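Local coordinates for protein Tv2483 (Treponema vincentii, PDB 6DET) that binds L-arginine with high selectivity as a treponemal lipoprotein and probably delivers it to an ABC transporter for uptake, at residues M115-L129 and Y207-F221. Sequence-based numbering, arbitrary orientation.
Sequences MCTPYLQNAKIVVTL and YSIINEAISTEYYTF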
# COMPACT_ATOMS: atom_id res chain seq x y z
N MET A 115 -12.57 5.68 2.28
CA MET A 115 -11.21 5.90 1.80
C MET A 115 -11.02 7.37 1.44
O MET A 115 -11.95 8.03 0.93
CB MET A 115 -10.91 4.96 0.63
CG MET A 115 -10.86 3.50 1.11
SD MET A 115 -10.64 2.19 -0.13
CE MET A 115 -12.27 2.19 -0.83
N CYS A 116 -9.85 7.91 1.74
CA CYS A 116 -9.64 9.32 1.46
C CYS A 116 -9.16 9.48 0.02
O CYS A 116 -8.78 8.51 -0.64
CB CYS A 116 -8.63 9.93 2.42
SG CYS A 116 -6.94 9.40 2.13
N THR A 117 -9.18 10.72 -0.45
CA THR A 117 -8.85 11.00 -1.82
C THR A 117 -7.48 10.37 -2.14
O THR A 117 -6.55 10.49 -1.33
CB THR A 117 -8.85 12.50 -2.08
OG1 THR A 117 -8.65 12.73 -3.48
CG2 THR A 117 -7.79 13.17 -1.26
N PRO A 118 -7.36 9.66 -3.25
CA PRO A 118 -6.11 8.93 -3.53
C PRO A 118 -4.88 9.83 -3.60
O PRO A 118 -4.94 10.97 -4.05
CB PRO A 118 -6.39 8.29 -4.89
CG PRO A 118 -7.85 8.07 -4.89
CD PRO A 118 -8.47 9.19 -4.10
N TYR A 119 -3.74 9.28 -3.17
CA TYR A 119 -2.53 10.07 -3.07
C TYR A 119 -1.39 9.55 -3.96
O TYR A 119 -0.45 10.32 -4.22
CB TYR A 119 -2.08 10.18 -1.59
CG TYR A 119 -1.48 8.90 -0.98
CD1 TYR A 119 -2.29 7.79 -0.68
CD2 TYR A 119 -0.14 8.85 -0.64
CE1 TYR A 119 -1.73 6.62 -0.12
CE2 TYR A 119 0.43 7.67 -0.07
CZ TYR A 119 -0.38 6.58 0.18
OH TYR A 119 0.17 5.43 0.74
N LEU A 120 -1.48 8.32 -4.45
CA LEU A 120 -0.50 7.75 -5.39
C LEU A 120 -1.22 6.84 -6.37
O LEU A 120 -2.25 6.26 -6.03
CB LEU A 120 0.58 6.91 -4.70
CG LEU A 120 1.62 7.62 -3.82
CD1 LEU A 120 2.47 6.62 -3.04
CD2 LEU A 120 2.49 8.53 -4.73
N GLN A 121 -0.66 6.73 -7.60
CA GLN A 121 -1.02 5.66 -8.51
C GLN A 121 -0.12 4.46 -8.26
O GLN A 121 1.01 4.60 -7.80
CB GLN A 121 -0.85 6.07 -9.98
CG GLN A 121 -1.94 6.91 -10.50
CD GLN A 121 -1.71 7.19 -11.95
OE1 GLN A 121 -0.78 7.91 -12.29
NE2 GLN A 121 -2.47 6.53 -12.82
N ASN A 122 -0.65 3.28 -8.54
CA ASN A 122 0.13 2.06 -8.42
C ASN A 122 -0.32 1.10 -9.50
O ASN A 122 -1.36 1.27 -10.14
CB ASN A 122 -0.04 1.44 -7.03
CG ASN A 122 0.72 0.15 -6.90
OD1 ASN A 122 1.96 0.13 -7.01
ND2 ASN A 122 -0.01 -0.95 -6.67
N ALA A 123 0.52 0.09 -9.72
CA ALA A 123 0.18 -1.01 -10.59
C ALA A 123 0.74 -2.27 -9.94
O ALA A 123 1.80 -2.22 -9.33
CB ALA A 123 0.79 -0.84 -11.97
N LYS A 124 0.00 -3.36 -10.06
CA LYS A 124 0.52 -4.67 -9.69
C LYS A 124 1.28 -5.21 -10.90
O LYS A 124 0.78 -5.19 -12.02
CB LYS A 124 -0.61 -5.60 -9.31
CG LYS A 124 -1.04 -5.35 -7.84
CD LYS A 124 -2.21 -6.18 -7.42
CE LYS A 124 -2.58 -5.93 -5.96
NZ LYS A 124 -2.38 -4.52 -5.52
N ILE A 125 2.48 -5.72 -10.64
CA ILE A 125 3.37 -6.25 -11.65
C ILE A 125 3.80 -7.65 -11.24
O ILE A 125 3.77 -8.02 -10.06
CB ILE A 125 4.59 -5.33 -11.85
CG1 ILE A 125 5.35 -5.16 -10.53
CG2 ILE A 125 4.13 -3.96 -12.35
CD1 ILE A 125 6.64 -4.42 -10.64
N VAL A 126 4.23 -8.43 -12.23
CA VAL A 126 4.66 -9.81 -12.02
C VAL A 126 6.16 -9.88 -12.21
O VAL A 126 6.69 -9.42 -13.24
CB VAL A 126 3.93 -10.78 -12.96
CG1 VAL A 126 4.47 -12.20 -12.74
CG2 VAL A 126 2.44 -10.74 -12.69
N VAL A 127 6.84 -10.47 -11.23
CA VAL A 127 8.30 -10.54 -11.21
C VAL A 127 8.70 -12.00 -11.28
O VAL A 127 8.09 -12.86 -10.62
CB VAL A 127 8.89 -9.85 -9.96
CG1 VAL A 127 10.41 -10.01 -9.89
CG2 VAL A 127 8.51 -8.35 -9.94
N THR A 128 9.71 -12.29 -12.10
CA THR A 128 10.26 -13.63 -12.25
C THR A 128 11.77 -13.56 -12.07
O THR A 128 12.34 -12.47 -11.92
CB THR A 128 9.93 -14.26 -13.61
OG1 THR A 128 10.51 -13.47 -14.66
CG2 THR A 128 8.45 -14.32 -13.83
N LEU A 129 12.42 -14.72 -12.10
CA LEU A 129 13.88 -14.77 -12.22
C LEU A 129 14.28 -14.46 -13.66
O LEU A 129 13.70 -14.98 -14.61
CB LEU A 129 14.40 -16.14 -11.81
CG LEU A 129 14.06 -16.56 -10.37
CD1 LEU A 129 14.38 -18.01 -10.16
CD2 LEU A 129 14.82 -15.70 -9.38
N TYR A 207 16.21 -10.14 -11.34
CA TYR A 207 14.78 -10.30 -11.45
C TYR A 207 14.29 -9.66 -12.74
O TYR A 207 14.85 -8.67 -13.22
CB TYR A 207 14.06 -9.68 -10.24
CG TYR A 207 14.41 -10.35 -8.93
CD1 TYR A 207 14.26 -11.72 -8.77
CD2 TYR A 207 14.90 -9.62 -7.86
CE1 TYR A 207 14.58 -12.34 -7.57
CE2 TYR A 207 15.22 -10.24 -6.65
CZ TYR A 207 15.07 -11.60 -6.52
OH TYR A 207 15.38 -12.23 -5.34
N SER A 208 13.23 -10.24 -13.30
CA SER A 208 12.64 -9.76 -14.54
C SER A 208 11.19 -9.38 -14.27
O SER A 208 10.48 -10.06 -13.54
CB SER A 208 12.73 -10.83 -15.64
OG SER A 208 11.86 -10.52 -16.72
N ILE A 209 10.77 -8.26 -14.84
CA ILE A 209 9.39 -7.84 -14.76
C ILE A 209 8.69 -8.14 -16.08
O ILE A 209 9.16 -7.74 -17.15
CB ILE A 209 9.28 -6.34 -14.43
CG1 ILE A 209 9.94 -6.01 -13.09
CG2 ILE A 209 7.82 -5.91 -14.36
CD1 ILE A 209 10.17 -4.51 -12.90
N ILE A 210 7.56 -8.85 -15.99
CA ILE A 210 6.74 -9.03 -17.18
C ILE A 210 6.19 -7.68 -17.63
O ILE A 210 5.60 -6.94 -16.84
CB ILE A 210 5.60 -10.02 -16.88
CG1 ILE A 210 6.16 -11.37 -16.41
CG2 ILE A 210 4.72 -10.19 -18.11
CD1 ILE A 210 7.13 -12.01 -17.35
N ASN A 211 6.34 -7.40 -18.92
CA ASN A 211 6.00 -6.08 -19.46
C ASN A 211 4.58 -5.67 -19.08
O ASN A 211 4.35 -4.55 -18.60
CB ASN A 211 6.17 -6.10 -20.98
CG ASN A 211 6.29 -4.71 -21.57
OD1 ASN A 211 7.37 -4.13 -21.59
ND2 ASN A 211 5.18 -4.17 -22.05
N GLU A 212 3.61 -6.56 -19.27
CA GLU A 212 2.21 -6.22 -19.02
C GLU A 212 1.94 -6.26 -17.51
O GLU A 212 2.14 -7.29 -16.86
CB GLU A 212 1.29 -7.18 -19.76
CG GLU A 212 -0.16 -6.76 -19.76
CD GLU A 212 -0.98 -7.52 -20.78
OE1 GLU A 212 -0.59 -8.65 -21.13
OE2 GLU A 212 -2.00 -6.97 -21.25
N ALA A 213 1.50 -5.13 -16.96
CA ALA A 213 1.02 -5.10 -15.59
C ALA A 213 -0.34 -5.78 -15.53
O ALA A 213 -1.06 -5.84 -16.54
CB ALA A 213 0.92 -3.66 -15.10
N ILE A 214 -0.71 -6.26 -14.34
CA ILE A 214 -2.00 -6.93 -14.19
C ILE A 214 -3.07 -6.05 -13.57
O ILE A 214 -4.24 -6.46 -13.51
CB ILE A 214 -1.88 -8.24 -13.38
CG1 ILE A 214 -1.31 -7.99 -11.99
CG2 ILE A 214 -1.00 -9.23 -14.13
CD1 ILE A 214 -1.31 -9.26 -11.09
N SER A 215 -2.72 -4.85 -13.10
CA SER A 215 -3.71 -3.96 -12.55
C SER A 215 -3.19 -2.54 -12.65
O SER A 215 -1.98 -2.30 -12.67
CB SER A 215 -4.01 -4.28 -11.09
OG SER A 215 -3.04 -3.63 -10.29
N THR A 216 -4.11 -1.59 -12.67
CA THR A 216 -3.78 -0.19 -12.48
C THR A 216 -4.68 0.33 -11.37
O THR A 216 -5.88 0.03 -11.36
CB THR A 216 -3.93 0.62 -13.78
OG1 THR A 216 -3.77 2.00 -13.49
CG2 THR A 216 -5.26 0.39 -14.40
N GLU A 217 -4.09 1.03 -10.41
CA GLU A 217 -4.72 1.24 -9.11
C GLU A 217 -4.41 2.62 -8.60
O GLU A 217 -3.51 3.32 -9.10
CB GLU A 217 -4.21 0.25 -8.03
CG GLU A 217 -4.18 -1.18 -8.38
CD GLU A 217 -3.52 -2.08 -7.31
OE1 GLU A 217 -3.61 -3.31 -7.50
OE2 GLU A 217 -2.85 -1.60 -6.36
N TYR A 218 -5.10 2.97 -7.52
CA TYR A 218 -4.78 4.09 -6.66
C TYR A 218 -4.57 3.61 -5.24
O TYR A 218 -5.22 2.65 -4.80
CB TYR A 218 -5.89 5.13 -6.63
CG TYR A 218 -6.32 5.53 -8.01
CD1 TYR A 218 -5.56 6.42 -8.75
CD2 TYR A 218 -7.46 4.99 -8.59
CE1 TYR A 218 -5.94 6.78 -10.03
CE2 TYR A 218 -7.86 5.35 -9.86
CZ TYR A 218 -7.09 6.24 -10.58
OH TYR A 218 -7.48 6.60 -11.85
N TYR A 219 -3.65 4.26 -4.55
CA TYR A 219 -3.44 4.08 -3.12
C TYR A 219 -4.26 5.13 -2.39
O TYR A 219 -4.43 6.25 -2.88
CB TYR A 219 -1.97 4.28 -2.75
CG TYR A 219 -1.01 3.11 -3.01
CD1 TYR A 219 -1.48 1.85 -3.31
CD2 TYR A 219 0.34 3.31 -2.85
CE1 TYR A 219 -0.55 0.76 -3.47
CE2 TYR A 219 1.26 2.27 -3.01
CZ TYR A 219 0.80 1.01 -3.32
OH TYR A 219 1.72 -0.02 -3.41
N THR A 220 -4.70 4.77 -1.19
CA THR A 220 -5.47 5.66 -0.32
C THR A 220 -5.06 5.39 1.12
O THR A 220 -4.17 4.57 1.41
CB THR A 220 -6.98 5.43 -0.55
OG1 THR A 220 -7.76 6.36 0.22
CG2 THR A 220 -7.39 4.03 -0.16
N PHE A 221 -5.72 6.10 2.05
CA PHE A 221 -5.67 5.78 3.46
C PHE A 221 -7.09 5.40 3.87
O PHE A 221 -8.05 6.11 3.52
CB PHE A 221 -5.16 6.95 4.29
CG PHE A 221 -3.84 7.47 3.85
CD1 PHE A 221 -2.75 6.60 3.68
CD2 PHE A 221 -3.67 8.81 3.58
CE1 PHE A 221 -1.55 7.10 3.25
CE2 PHE A 221 -2.45 9.30 3.17
CZ PHE A 221 -1.40 8.44 3.00
O HOH W 1 -1.60 3.83 2.11
O HOH W 2 -3.81 4.05 -11.81
O HOH W 3 3.85 -7.27 -14.86
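Glu217 receives two side chains from strand 120-129 on the face of the sheet it shares with Asn122 and Lys124. Its OE1 takes a salt bridge from Lys124 NZ (2.6 Å) through the syn lone pair, while Ser215 OG donates to the same oxygen from above the carboxylate plane. Asn122 ND2 reaches Glu217 OE2 at 2.9 Å, also from above that plane, and Asn122 OD1 accepts from the backbone N of Ile195; together the two bonds hold the amide's rotation. With CG anti to the backbone N (chi1 178°), Asn122 lays its CB over one face of the Tyr219 ring, 3.9 Å from the centroid, a CH-pi contact. Tyr219 touches the bound arginine, and Asp193 forms a hydrogen bond with Tyr219 OH and a salt bridge with Lys124 NZ. Antiparallel backbone bonds join strand 120-129 to both 215-221 and 207-209; the long strand runs between the two lobes of this family 3 solute-binding fold, the arginine lying in the cleft. Between Ile210 and Ile214, whose N atoms bond Val126 O and Lys124 O, a water joins Val126 N to Ile210 O and Glu212 O. Among the rings, Tyr119 and Phe221 form an offset stack, centroids 4.2 Å apart and planes at 30°. Tyr119 OH bonds Asp62 and a water shared with Thr220 O. Thr220 OG1 donates to Cys116 O.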